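Local structure of putative L-alanine-DL-glutamate epimerase (3GO2) at residues 106-111 with 332-337; 160-165 with 204-209; 139-144 with 172-177; 19-24 with 45-50. The protein binds magnesium and probably works as a racemase or epimerase of the mandelate racemase/muconate lactonizing enzyme family. One frame throughout, in Å; residues are numbered along the deposited sequence.

Interaction 1: 106-111 with 332-337; sequences PCYELL and FAAAVP
Phe332 enters the contact through its backbone: CD1 of Leu111 lies 4.1 Å from Phe332 N, over the amide and CA rather than over the ring. The Phe332 ring is turned away, with CG anti to the backbone N (chi1 171°), and packs on Ser301 and Met302 of helix 298-310 while Val336 CG2 sits over one of its faces. Two residues on, Ala334 presents its methyl to the root of Tyr108, CB to CB at 4.2 Å. The Tyr108 CB points at the helix, but chi1 of 62° sets CG between the backbone N and the carbonyl carbon, and the ring swings off to pack on Lys114, Ile369 and Asp371. Pro106 CB lies over one face of that ring, toward its rim. Ala335 makes the closest approach: its methyl is 3.6 Å from Leu111 O and 3.8 Å from Leu111 CB, resting on both backbone and side chain of the same residue. The touching residues are all buried, and small alanine methyls bring the backbones near, with 6.1 Å between the CA atoms of Tyr108 and Ala335. Polar ties lie just beside this apolar patch: Asn331 OD1 takes the Tyr108 amide, and Arg116 NH1 and NH2 bond to the carbonyls of Val336 and Pro337. The contact packs the turn that follows helix 82-103 of the N-terminal domain region against the end of helix 323-335, joining the capping region to the barrel as in the enolase superfamily.

Interaction 2: 160-165 with 204-209; sequences RAIKTN and EALRDG
Strand 161-164 and helix 204-209 keep a full side-chain layer between them, the nearest CA atoms, those of Thr164 and Leu206, being 8.9 Å apart. Of residues 204-209, Leu206 is the one that reaches the strand. It meets Ile162 tip to tip: Ile162 CD1 stands 3.6 Å from Leu206 CG and 3.7 Å from Leu206 CD2, up against the branch point at the end of the leucine. Ile162 reaches this far because CG1 lies between its backbone N and carbonyl carbon (chi1 59°) and CD1 then extends straight on. Thr164, two residues along on the same strand face, slides past Leu206 in the opposite direction, its CG2 4.0 Å from Leu206 CD2. The threonine hydroxyl is engaged elsewhere, with OG1 hydrogen-bonded to His202 NE2 a turn earlier on the helix. Ala151 of helix 144-156 touches both Ile162 and Leu206 and closes the cluster. On the other strand face, Lys163 points away from the helix; its NZ forms a salt bridge with Glu245, a magnesium ligand, and Lys163 binds 2-oxoglutarate when that ligand is present. With a mainly apolar face toward the helices and Lys163 on the other face, this is the layering of the (beta/alpha)-barrel of the enolase superfamily.

Interaction 3: 139-144 with 172-177; sequences PPVTDL and GPLHAW
Leu174 carries the tight part of this contact, pressed against the backbone of Val141, Thr142 and Asp143 more than against their side chains. Its CB lies 3.6 Å from Thr142 O. With CG anti to the backbone N (chi1 175°), the side chain extends toward residues 141-143 and lays CD2 alongside the same peptide, 3.7 Å from Thr142 C and 3.8 Å from Asp143 N. Val141 adds a looser apolar touch, CG1 to Leu174 CD2 at 4.3 Å, and is itself packed on helices 128-132 and 144-156. Phe167 and His169 line Leu174 further. The loose side is bridged by solvent: one water donates to Thr142 O at 2.6 Å and accepts from Leu174 N at 2.9 Å, so it spans the two loops where no direct bond joins them. Thr142 is exposed here. Asp143 turns its CB away from Leu174 and serves as N-cap of helix 144-156, its OD1 taking the Gly146 amide, which fixes the loop's exit. Packing thus joins the entry to that helix with the lead-in to strand 175-176, which pairs antiparallel with strand 161-168, an edge extension of the barrel sheet.

Interaction 4: 19-24 with 45-50; sequences NYHFVK and GVTAVI
This is a strand-to-helix packing contact, part apolar and part water-bridged, in the N-terminal domain region, where helix 46-57 lies against the three-stranded antiparallel sheet at its central strand, 19-27. The apolar half pairs Val23 with Ile50, which cross obliquely: Val23 CG2 is 3.9 Å from Ile50 CD1 and 4.0 Å from Ile50 CG2, so one valine methyl rests against the methyls of both isoleucine branches. Ala90 of helix 82-103 touches both residues and makes the cluster three-sided. Toward the helix start the contact becomes polar. His21 and Thr47 cross at about a right angle, His21 ND1 standing 3.6 Å from Thr47 OG1, too far for a direct bond. A water completes the link, lying in the plane of the imidazole at its edge, 2.8 Å from His21 ND1, and donating to Thr47 OG1 at 3.1 Å. The threonine hydroxyl sits beside its backbone N (chi1 -55°), facing the strand, and is also hydrogen-bonded to Glu39 OE2, so two partners hold it. The His21 ring additionally meets that of Phe37 on the neighbouring strand 32-37, the planes at about 30°. Just ahead of the helix, Gly45 occupies the N-cap position with a positive phi of 102°, a backbone shape suited to glycine. A three-stranded meander followed by helices packed on one face is the alpha+beta capping domain of the enolase superfamily.

In the fold
Interactions 1 and 2 are buried and apolar across their interfaces, whereas interactions 3 and 4 are partly buried and each uses a bridging water. Interaction 2 is packing between a barrel strand and the helix layer around it; interaction 4 likewise pairs a strand with a helix, in the capping domain, about 34 Å away between centres and on the other side of the chain's centre. Interaction 1 joins the two regions. Interactions 2 and 3 share a neighbourhood: strands 161-168 and 175-176 are adjacent in one sheet, and Ala205 CB touches Leu144 O at 3.7 Å. There side-chain packing gives way to contact with loop backbone at the barrel's periphery.

Interaction 1: 106-111 with 332-337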
loop_
_atom_site.group_PDB
_atom_site.type_symbol
_atom_site.label_atom_id
_atom_site.label_comp_id
_atom_site.label_asym_id
_atom_site.label_seq_id
_atom_site.Cartn_x
_atom_site.Cartn_y
_atom_site.Cartn_z
ATOM N N PRO A 106 16.608 -25.541 -36.181
ATOM C CA PRO A 106 16.329 -25.973 -34.806
ATOM C C PRO A 106 15.304 -25.057 -34.179
ATOM O O PRO A 106 15.192 -23.904 -34.554
ATOM C CB PRO A 106 17.665 -25.779 -34.076
ATOM C CG PRO A 106 18.655 -25.475 -35.134
ATOM C CD PRO A 106 17.970 -24.988 -36.324
ATOM N N CYS A 107 14.588 -25.536 -33.179
ATOM C CA CYS A 107 13.526 -24.701 -32.605
ATOM C C CYS A 107 14.023 -23.387 -32.006
ATOM O O CYS A 107 13.302 -22.386 -32.074
ATOM C CB CYS A 107 12.717 -25.469 -31.586
ATOM S SG CYS A 107 11.427 -26.490 -32.375
ATOM N N TYR A 108 15.242 -23.343 -31.453
ATOM C CA TYR A 108 15.736 -22.058 -30.924
ATOM C C TYR A 108 15.806 -20.942 -31.973
ATOM O O TYR A 108 15.804 -19.768 -31.633
ATOM C CB TYR A 108 17.065 -22.224 -30.188
ATOM C CG TYR A 108 18.236 -22.725 -31.023
ATOM C CD1 TYR A 108 18.818 -21.950 -32.010
ATOM C CD2 TYR A 108 18.806 -23.971 -30.761
ATOM C CE1 TYR A 108 19.906 -22.426 -32.738
ATOM C CE2 TYR A 108 19.882 -24.446 -31.472
ATOM C CZ TYR A 108 20.441 -23.678 -32.445
ATOM O OH TYR A 108 21.525 -24.175 -33.146
ATOM N N GLU A 109 15.853 -21.293 -33.261
ATOM C CA GLU A 109 15.836 -20.312 -34.349
ATOM C C GLU A 109 14.489 -19.580 -34.433
ATOM O O GLU A 109 14.402 -18.514 -35.024
ATOM C CB GLU A 109 16.141 -21.002 -35.685
ATOM C CG GLU A 109 16.853 -20.127 -36.693
ATOM C CD GLU A 109 18.193 -19.662 -36.171
ATOM O OE1 GLU A 109 18.207 -18.737 -35.327
ATOM O OE2 GLU A 109 19.229 -20.250 -36.576
ATOM N N LEU A 110 13.435 -20.165 -33.863
ATOM C CA LEU A 110 12.137 -19.522 -33.812
ATOM C C LEU A 110 12.015 -18.641 -32.571
ATOM O O LEU A 110 11.096 -17.823 -32.470
ATOM C CB LEU A 110 11.019 -20.548 -33.760
ATOM C CG LEU A 110 10.929 -21.546 -34.900
ATOM C CD1 LEU A 110 9.700 -22.415 -34.667
ATOM C CD2 LEU A 110 10.871 -20.845 -36.227
ATOM N N LEU A 111 12.936 -18.814 -31.636
ATOM C CA LEU A 111 12.815 -18.211 -30.304
ATOM C C LEU A 111 13.732 -17.010 -30.063
ATOM O O LEU A 111 13.923 -16.579 -28.922
ATOM C CB LEU A 111 13.084 -19.284 -29.243
ATOM C CG LEU A 111 12.284 -20.586 -29.279
ATOM C CD1 LEU A 111 12.744 -21.593 -28.217
ATOM C CD2 LEU A 111 10.789 -20.338 -29.169
ATOM N N PHE A 332 14.566 -23.788 -25.310
ATOM C CA PHE A 332 14.188 -22.658 -24.465
ATOM C C PHE A 332 15.415 -22.075 -23.771
ATOM O O PHE A 332 15.645 -20.853 -23.792
ATOM C CB PHE A 332 13.186 -23.154 -23.434
ATOM C CG PHE A 332 12.858 -22.166 -22.355
ATOM C CD1 PHE A 332 11.944 -21.141 -22.566
ATOM C CD2 PHE A 332 13.425 -22.292 -21.102
ATOM C CE1 PHE A 332 11.626 -20.240 -21.513
ATOM C CE2 PHE A 332 13.111 -21.406 -20.077
ATOM C CZ PHE A 332 12.200 -20.401 -20.284
ATOM N N ALA A 333 16.196 -22.949 -23.151
ATOM C CA ALA A 333 17.394 -22.536 -22.416
ATOM C C ALA A 333 18.440 -21.854 -23.311
ATOM O O ALA A 333 19.166 -20.960 -22.870
ATOM C CB ALA A 333 18.026 -23.749 -21.728
ATOM N N ALA A 334 18.524 -22.275 -24.565
ATOM C CA ALA A 334 19.439 -21.660 -25.501
ATOM C C ALA A 334 19.169 -20.187 -25.800
ATOM O O ALA A 334 20.102 -19.411 -26.063
ATOM C CB ALA A 334 19.458 -22.471 -26.797
ATOM N N ALA A 335 17.889 -19.788 -25.768
ATOM C CA ALA A 335 17.444 -18.498 -26.232
ATOM C C ALA A 335 17.188 -17.470 -25.110
ATOM O O ALA A 335 17.114 -16.256 -25.365
ATOM C CB ALA A 335 16.160 -18.687 -27.073
ATOM N N VAL A 336 17.017 -17.951 -23.881
ATOM C CA VAL A 336 16.665 -17.057 -22.763
ATOM C C VAL A 336 17.907 -16.424 -22.127
ATOM O O VAL A 336 18.755 -17.153 -21.627
ATOM C CB VAL A 336 15.872 -17.815 -21.700
ATOM C CG1 VAL A 336 15.726 -16.969 -20.458
ATOM C CG2 VAL A 336 14.489 -18.203 -22.282
ATOM N N PRO A 337 18.038 -15.068 -22.136
ATOM C CA PRO A 337 19.240 -14.508 -21.511
ATOM C C PRO A 337 19.290 -14.757 -20.015
ATOM O O PRO A 337 20.346 -15.127 -19.484
ATOM C CB PRO A 337 19.121 -12.995 -21.764
ATOM C CG PRO A 337 17.678 -12.767 -22.011
ATOM C CD PRO A 337 17.194 -14.012 -22.713
#

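Interaction 2: 160-165 with 204-209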
loop_
_atom_site.group_PDB
_atom_site.type_symbol
_atom_site.label_atom_id
_atom_site.label_comp_id
_atom_site.label_asym_id
_atom_site.label_seq_id
_atom_site.Cartn_x
_atom_site.Cartn_y
_atom_site.Cartn_z
ATOM N N ARG A 160 27.942 -30.181 -11.574
ATOM C CA ARG A 160 28.294 -29.042 -10.744
ATOM C C ARG A 160 27.256 -28.760 -9.675
ATOM O O ARG A 160 27.494 -27.905 -8.810
ATOM C CB ARG A 160 28.414 -27.801 -11.602
ATOM C CG ARG A 160 29.440 -27.917 -12.727
ATOM C CD ARG A 160 29.246 -26.815 -13.728
ATOM N NE ARG A 160 30.176 -26.950 -14.850
ATOM C CZ ARG A 160 30.330 -26.048 -15.817
ATOM N NH1 ARG A 160 29.610 -24.919 -15.833
ATOM N NH2 ARG A 160 31.211 -26.284 -16.784
ATOM N N ALA A 161 26.112 -29.434 -9.777
ATOM C CA ALA A 161 24.979 -29.234 -8.857
ATOM C C ALA A 161 24.061 -30.443 -8.852
ATOM O O ALA A 161 23.915 -31.119 -9.869
ATOM C CB ALA A 161 24.210 -27.979 -9.218
ATOM N N ILE A 162 23.467 -30.728 -7.694
ATOM C CA ILE A 162 22.507 -31.815 -7.531
ATOM C C ILE A 162 21.319 -31.316 -6.716
ATOM O O ILE A 162 21.486 -30.404 -5.903
ATOM C CB ILE A 162 23.140 -33.058 -6.802
ATOM C CG1 ILE A 162 23.667 -32.689 -5.425
ATOM C CG2 ILE A 162 24.264 -33.647 -7.655
ATOM C CD1 ILE A 162 24.345 -33.862 -4.693
ATOM N N LYS A 163 20.144 -31.912 -6.933
ATOM C CA LYS A 163 18.958 -31.583 -6.162
ATOM C C LYS A 163 18.373 -32.784 -5.469
ATOM O O LYS A 163 18.177 -33.812 -6.090
ATOM C CB LYS A 163 17.897 -30.951 -7.040
ATOM C CG LYS A 163 16.773 -30.302 -6.230
ATOM C CD LYS A 163 15.822 -29.404 -7.054
ATOM C CE LYS A 163 14.757 -30.158 -7.845
ATOM N NZ LYS A 163 13.909 -29.239 -8.694
ATOM N N THR A 164 18.080 -32.643 -4.180
ATOM C CA THR A 164 17.411 -33.695 -3.425
ATOM C C THR A 164 16.062 -33.205 -2.882
ATOM O O THR A 164 15.689 -32.043 -3.060
ATOM C CB THR A 164 18.302 -34.229 -2.260
ATOM O OG1 THR A 164 17.745 -35.453 -1.772
ATOM C CG2 THR A 164 18.474 -33.182 -1.125
ATOM N N ASN A 165 15.360 -34.105 -2.213
ATOM C CA ASN A 165 14.039 -33.837 -1.623
ATOM C C ASN A 165 14.110 -34.189 -0.124
ATOM O O ASN A 165 15.197 -34.131 0.473
ATOM C CB ASN A 165 12.976 -34.630 -2.356
ATOM C CG ASN A 165 12.863 -34.255 -3.829
ATOM O OD1 ASN A 165 11.964 -33.473 -4.231
ATOM N ND2 ASN A 165 13.753 -34.788 -4.640
ATOM N N GLU A 204 23.706 -33.529 5.299
ATOM C CA GLU A 204 25.113 -33.652 5.762
ATOM C C GLU A 204 25.851 -34.777 5.033
ATOM O O GLU A 204 27.018 -34.596 4.636
ATOM C CB GLU A 204 25.187 -33.801 7.279
ATOM C CG GLU A 204 24.941 -32.458 7.976
ATOM C CD GLU A 204 24.868 -32.541 9.482
ATOM O OE1 GLU A 204 24.764 -33.667 10.006
ATOM O OE2 GLU A 204 24.927 -31.468 10.132
ATOM N N ALA A 205 25.163 -35.892 4.817
ATOM C CA ALA A 205 25.708 -37.011 4.038
ATOM C C ALA A 205 25.940 -36.616 2.597
ATOM O O ALA A 205 26.990 -36.921 1.994
ATOM C CB ALA A 205 24.812 -38.245 4.129
ATOM N N LEU A 206 24.953 -35.941 2.015
ATOM C CA LEU A 206 25.113 -35.450 0.657
ATOM C C LEU A 206 26.298 -34.505 0.502
ATOM O O LEU A 206 27.060 -34.614 -0.460
ATOM C CB LEU A 206 23.811 -34.774 0.192
ATOM C CG LEU A 206 23.521 -34.836 -1.284
ATOM C CD1 LEU A 206 23.198 -36.273 -1.741
ATOM C CD2 LEU A 206 22.341 -33.886 -1.595
ATOM N N ARG A 207 26.469 -33.581 1.460
ATOM C CA ARG A 207 27.552 -32.621 1.409
ATOM C C ARG A 207 28.922 -33.302 1.570
ATOM O O ARG A 207 29.901 -32.913 0.908
ATOM C CB ARG A 207 27.382 -31.561 2.500
ATOM C CG ARG A 207 28.557 -30.591 2.633
ATOM C CD ARG A 207 28.886 -29.937 1.287
ATOM N NE ARG A 207 27.854 -28.984 0.882
ATOM C CZ ARG A 207 27.682 -28.499 -0.349
ATOM N NH1 ARG A 207 28.438 -28.892 -1.361
ATOM N NH2 ARG A 207 26.723 -27.603 -0.560
ATOM N N ASP A 208 28.965 -34.286 2.459
ATOM C CA ASP A 208 30.176 -35.088 2.726
ATOM C C ASP A 208 30.642 -35.754 1.413
ATOM O O ASP A 208 31.836 -35.783 1.124
ATOM C CB ASP A 208 29.866 -36.129 3.823
ATOM C CG ASP A 208 31.091 -36.902 4.308
ATOM O OD1 ASP A 208 32.234 -36.473 4.043
ATOM O OD2 ASP A 208 30.891 -37.948 4.984
ATOM N N GLY A 209 29.698 -36.261 0.622
ATOM C CA GLY A 209 30.006 -36.869 -0.677
ATOM C C GLY A 209 30.276 -35.890 -1.809
ATOM O O GLY A 209 31.143 -36.123 -2.673
#

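Interaction 3: 139-144 with 172-177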
loop_
_atom_site.group_PDB
_atom_site.type_symbol
_atom_site.label_atom_id
_atom_site.label_comp_id
_atom_site.label_asym_id
_atom_site.label_seq_id
_atom_site.Cartn_x
_atom_site.Cartn_y
_atom_site.Cartn_z
ATOM N N PRO A 139 22.404 -47.630 -8.858
ATOM C CA PRO A 139 22.179 -48.603 -7.791
ATOM C C PRO A 139 21.219 -48.065 -6.742
ATOM O O PRO A 139 21.245 -46.856 -6.474
ATOM C CB PRO A 139 23.567 -48.773 -7.173
ATOM C CG PRO A 139 24.259 -47.517 -7.468
ATOM C CD PRO A 139 23.749 -47.047 -8.785
ATOM N N PRO A 140 20.399 -48.951 -6.134
ATOM C CA PRO A 140 19.460 -48.545 -5.094
ATOM C C PRO A 140 20.184 -47.826 -3.971
ATOM O O PRO A 140 21.317 -48.180 -3.641
ATOM C CB PRO A 140 18.874 -49.870 -4.583
ATOM C CG PRO A 140 19.095 -50.851 -5.717
ATOM C CD PRO A 140 20.398 -50.416 -6.336
ATOM N N VAL A 141 19.535 -46.804 -3.414
ATOM C CA VAL A 141 20.029 -46.109 -2.237
ATOM C C VAL A 141 19.061 -46.411 -1.089
ATOM O O VAL A 141 17.851 -46.199 -1.223
ATOM C CB VAL A 141 20.153 -44.599 -2.496
ATOM C CG1 VAL A 141 20.412 -43.842 -1.199
ATOM C CG2 VAL A 141 21.272 -44.337 -3.536
ATOM N N THR A 142 19.592 -46.951 0.011
ATOM C CA THR A 142 18.784 -47.409 1.147
ATOM C C THR A 142 19.267 -46.873 2.491
ATOM O O THR A 142 18.662 -47.172 3.521
ATOM C CB THR A 142 18.790 -48.955 1.241
ATOM O OG1 THR A 142 20.137 -49.375 1.453
ATOM C CG2 THR A 142 18.255 -49.589 -0.022
ATOM N N ASP A 143 20.335 -46.078 2.505
ATOM C CA ASP A 143 20.874 -45.534 3.748
ATOM C C ASP A 143 21.735 -44.298 3.518
ATOM O O ASP A 143 21.967 -43.872 2.385
ATOM C CB ASP A 143 21.672 -46.621 4.530
ATOM C CG ASP A 143 22.829 -47.200 3.741
ATOM O OD1 ASP A 143 23.308 -46.591 2.765
ATOM O OD2 ASP A 143 23.284 -48.302 4.123
ATOM N N LEU A 144 22.232 -43.718 4.606
ATOM C CA LEU A 144 22.992 -42.477 4.499
ATOM C C LEU A 144 24.301 -42.667 3.746
ATOM O O LEU A 144 24.757 -41.773 3.048
ATOM C CB LEU A 144 23.234 -41.850 5.882
ATOM C CG LEU A 144 22.039 -41.190 6.579
ATOM C CD1 LEU A 144 22.372 -40.898 8.055
ATOM C CD2 LEU A 144 21.643 -39.901 5.863
ATOM N N GLY A 172 12.705 -46.675 10.379
ATOM C CA GLY A 172 12.478 -47.810 9.508
ATOM C C GLY A 172 13.232 -47.649 8.197
ATOM O O GLY A 172 14.182 -46.859 8.128
ATOM N N PRO A 173 12.814 -48.398 7.155
ATOM C CA PRO A 173 13.439 -48.317 5.846
ATOM C C PRO A 173 13.357 -46.896 5.340
ATOM O O PRO A 173 12.322 -46.250 5.497
ATOM C CB PRO A 173 12.571 -49.218 4.976
ATOM C CG PRO A 173 11.940 -50.177 5.937
ATOM C CD PRO A 173 11.701 -49.366 7.165
ATOM N N LEU A 174 14.436 -46.434 4.731
ATOM C CA LEU A 174 14.479 -45.107 4.130
ATOM C C LEU A 174 13.274 -44.832 3.239
ATOM O O LEU A 174 12.936 -45.617 2.351
ATOM C CB LEU A 174 15.762 -44.966 3.320
ATOM C CG LEU A 174 15.997 -43.703 2.488
ATOM C CD1 LEU A 174 15.948 -42.460 3.379
ATOM C CD2 LEU A 174 17.332 -43.833 1.838
ATOM N N HIS A 175 12.644 -43.680 3.444
ATOM C CA HIS A 175 11.444 -43.354 2.681
ATOM C C HIS A 175 11.273 -41.845 2.571
ATOM O O HIS A 175 11.789 -41.089 3.389
ATOM C CB HIS A 175 10.205 -43.971 3.333
ATOM C CG HIS A 175 10.028 -43.612 4.775
ATOM N ND1 HIS A 175 9.112 -42.674 5.210
ATOM C CD2 HIS A 175 10.627 -44.092 5.887
ATOM C CE1 HIS A 175 9.175 -42.584 6.528
ATOM N NE2 HIS A 175 10.098 -43.424 6.960
ATOM N N ALA A 176 10.581 -41.443 1.517
ATOM C CA ALA A 176 10.383 -40.034 1.210
ATOM C C ALA A 176 9.305 -39.490 2.101
ATOM O O ALA A 176 8.435 -40.222 2.563
ATOM C CB ALA A 176 10.009 -39.838 -0.248
ATOM N N TRP A 177 9.381 -38.196 2.331
ATOM C CA TRP A 177 8.416 -37.446 3.111
ATOM C C TRP A 177 7.764 -36.479 2.137
ATOM O O TRP A 177 8.369 -35.458 1.770
ATOM C CB TRP A 177 9.104 -36.698 4.259
ATOM C CG TRP A 177 8.141 -35.905 5.151
ATOM C CD1 TRP A 177 7.980 -34.525 5.199
ATOM C CD2 TRP A 177 7.219 -36.443 6.089
ATOM N NE1 TRP A 177 7.021 -34.211 6.112
ATOM C CE2 TRP A 177 6.532 -35.354 6.672
ATOM C CE3 TRP A 177 6.876 -37.737 6.469
ATOM C CZ2 TRP A 177 5.537 -35.523 7.631
ATOM C CZ3 TRP A 177 5.889 -37.909 7.436
ATOM C CH2 TRP A 177 5.230 -36.800 8.002
HETATM O O HOH W 1 16.500 -48.424 4.366
#

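Interaction 4: 19-24 with 45-50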
loop_
_atom_site.group_PDB
_atom_site.type_symbol
_atom_site.label_atom_id
_atom_site.label_comp_id
_atom_site.label_asym_id
_atom_site.label_seq_id
_atom_site.Cartn_x
_atom_site.Cartn_y
_atom_site.Cartn_z
ATOM N N ASN A 19 4.009 -43.117 -16.942
ATOM C CA ASN A 19 4.044 -43.210 -18.385
ATOM C C ASN A 19 4.597 -41.941 -18.985
ATOM O O ASN A 19 4.569 -40.876 -18.352
ATOM C CB ASN A 19 2.641 -43.419 -18.921
ATOM C CG ASN A 19 2.047 -44.732 -18.456
ATOM O OD1 ASN A 19 2.743 -45.748 -18.431
ATOM N ND2 ASN A 19 0.769 -44.717 -18.098
ATOM N N TYR A 20 5.056 -42.051 -20.220
ATOM C CA TYR A 20 5.324 -40.870 -21.030
ATOM C C TYR A 20 4.174 -40.680 -21.985
ATOM O O TYR A 20 3.577 -41.647 -22.417
ATOM C CB TYR A 20 6.560 -41.045 -21.877
ATOM C CG TYR A 20 7.883 -41.100 -21.164
ATOM C CD1 TYR A 20 8.092 -40.515 -19.909
ATOM C CD2 TYR A 20 8.978 -41.665 -21.803
ATOM C CE1 TYR A 20 9.321 -40.558 -19.307
ATOM C CE2 TYR A 20 10.204 -41.694 -21.200
ATOM C CZ TYR A 20 10.371 -41.137 -19.959
ATOM O OH TYR A 20 11.626 -41.168 -19.389
ATOM N N HIS A 21 3.886 -39.432 -22.338
ATOM C CA HIS A 21 2.887 -39.121 -23.334
ATOM C C HIS A 21 3.446 -38.190 -24.403
ATOM O O HIS A 21 4.310 -37.371 -24.123
ATOM C CB HIS A 21 1.680 -38.422 -22.696
ATOM C CG HIS A 21 1.021 -39.211 -21.611
ATOM N ND1 HIS A 21 -0.187 -39.851 -21.801
ATOM C CD2 HIS A 21 1.363 -39.420 -20.317
ATOM C CE1 HIS A 21 -0.552 -40.438 -20.674
ATOM N NE2 HIS A 21 0.369 -40.199 -19.760
ATOM N N PHE A 22 2.901 -38.295 -25.609
ATOM C CA PHE A 22 3.384 -37.522 -26.749
ATOM C C PHE A 22 2.245 -37.022 -27.581
ATOM O O PHE A 22 1.210 -37.696 -27.667
ATOM C CB PHE A 22 4.313 -38.378 -27.642
ATOM C CG PHE A 22 5.406 -39.037 -26.900
ATOM C CD1 PHE A 22 6.560 -38.347 -26.592
ATOM C CD2 PHE A 22 5.288 -40.345 -26.459
ATOM C CE1 PHE A 22 7.573 -38.959 -25.855
ATOM C CE2 PHE A 22 6.303 -40.956 -25.738
ATOM C CZ PHE A 22 7.427 -40.265 -25.427
ATOM N N VAL A 23 2.434 -35.832 -28.151
ATOM C CA VAL A 23 1.589 -35.298 -29.236
ATOM C C VAL A 23 2.353 -35.460 -30.551
ATOM O O VAL A 23 3.538 -35.148 -30.636
ATOM C CB VAL A 23 1.226 -33.818 -29.049
ATOM C CG1 VAL A 23 0.413 -33.280 -30.250
ATOM C CG2 VAL A 23 0.435 -33.641 -27.748
ATOM N N LYS A 24 1.646 -35.960 -31.557
ATOM C CA LYS A 24 2.170 -36.157 -32.907
ATOM C C LYS A 24 1.291 -35.388 -33.870
ATOM O O LYS A 24 0.110 -35.706 -34.033
ATOM C CB LYS A 24 2.138 -37.638 -33.284
ATOM C CG LYS A 24 2.706 -37.888 -34.652
ATOM C CD LYS A 24 2.490 -39.323 -35.098
ATOM C CE LYS A 24 3.245 -39.601 -36.350
ATOM N NZ LYS A 24 2.941 -41.007 -36.828
ATOM N N GLY A 45 -6.204 -36.138 -17.157
ATOM C CA GLY A 45 -7.086 -35.494 -18.123
ATOM C C GLY A 45 -6.421 -34.739 -19.269
ATOM O O GLY A 45 -7.116 -34.278 -20.198
ATOM N N VAL A 46 -5.093 -34.570 -19.227
ATOM C CA VAL A 46 -4.424 -33.787 -20.294
ATOM C C VAL A 46 -4.678 -34.374 -21.688
ATOM O O VAL A 46 -4.959 -33.653 -22.645
ATOM C CB VAL A 46 -2.890 -33.648 -20.073
ATOM C CG1 VAL A 46 -2.290 -32.774 -21.160
ATOM C CG2 VAL A 46 -2.611 -33.049 -18.666
ATOM N N THR A 47 -4.593 -35.698 -21.795
ATOM C CA THR A 47 -4.848 -36.361 -23.075
ATOM C C THR A 47 -6.239 -36.025 -23.609
ATOM O O THR A 47 -6.418 -35.768 -24.799
ATOM C CB THR A 47 -4.660 -37.889 -22.983
ATOM O OG1 THR A 47 -3.341 -38.208 -22.482
ATOM C CG2 THR A 47 -4.903 -38.546 -24.357
ATOM N N ALA A 48 -7.238 -36.005 -22.727
ATOM C CA ALA A 48 -8.602 -35.715 -23.155
ATOM C C ALA A 48 -8.751 -34.305 -23.690
ATOM O O ALA A 48 -9.467 -34.066 -24.660
ATOM C CB ALA A 48 -9.583 -35.967 -22.014
ATOM N N VAL A 49 -8.090 -33.354 -23.033
ATOM C CA VAL A 49 -8.040 -31.975 -23.509
ATOM C C VAL A 49 -7.438 -31.881 -24.903
ATOM O O VAL A 49 -7.991 -31.243 -25.808
ATOM C CB VAL A 49 -7.224 -31.058 -22.522
ATOM C CG1 VAL A 49 -7.087 -29.657 -23.094
ATOM C CG2 VAL A 49 -7.895 -31.044 -21.130
ATOM N N ILE A 50 -6.281 -32.506 -25.074
ATOM C CA ILE A 50 -5.575 -32.468 -26.356
ATOM C C ILE A 50 -6.422 -33.080 -27.462
ATOM O O ILE A 50 -6.521 -32.538 -28.560
ATOM C CB ILE A 50 -4.236 -33.220 -26.261
ATOM C CG1 ILE A 50 -3.289 -32.443 -25.349
ATOM C CG2 ILE A 50 -3.601 -33.397 -27.660
ATOM C CD1 ILE A 50 -2.104 -33.287 -24.840
HETATM O O HOH W 2 -1.414 -39.832 -24.342
#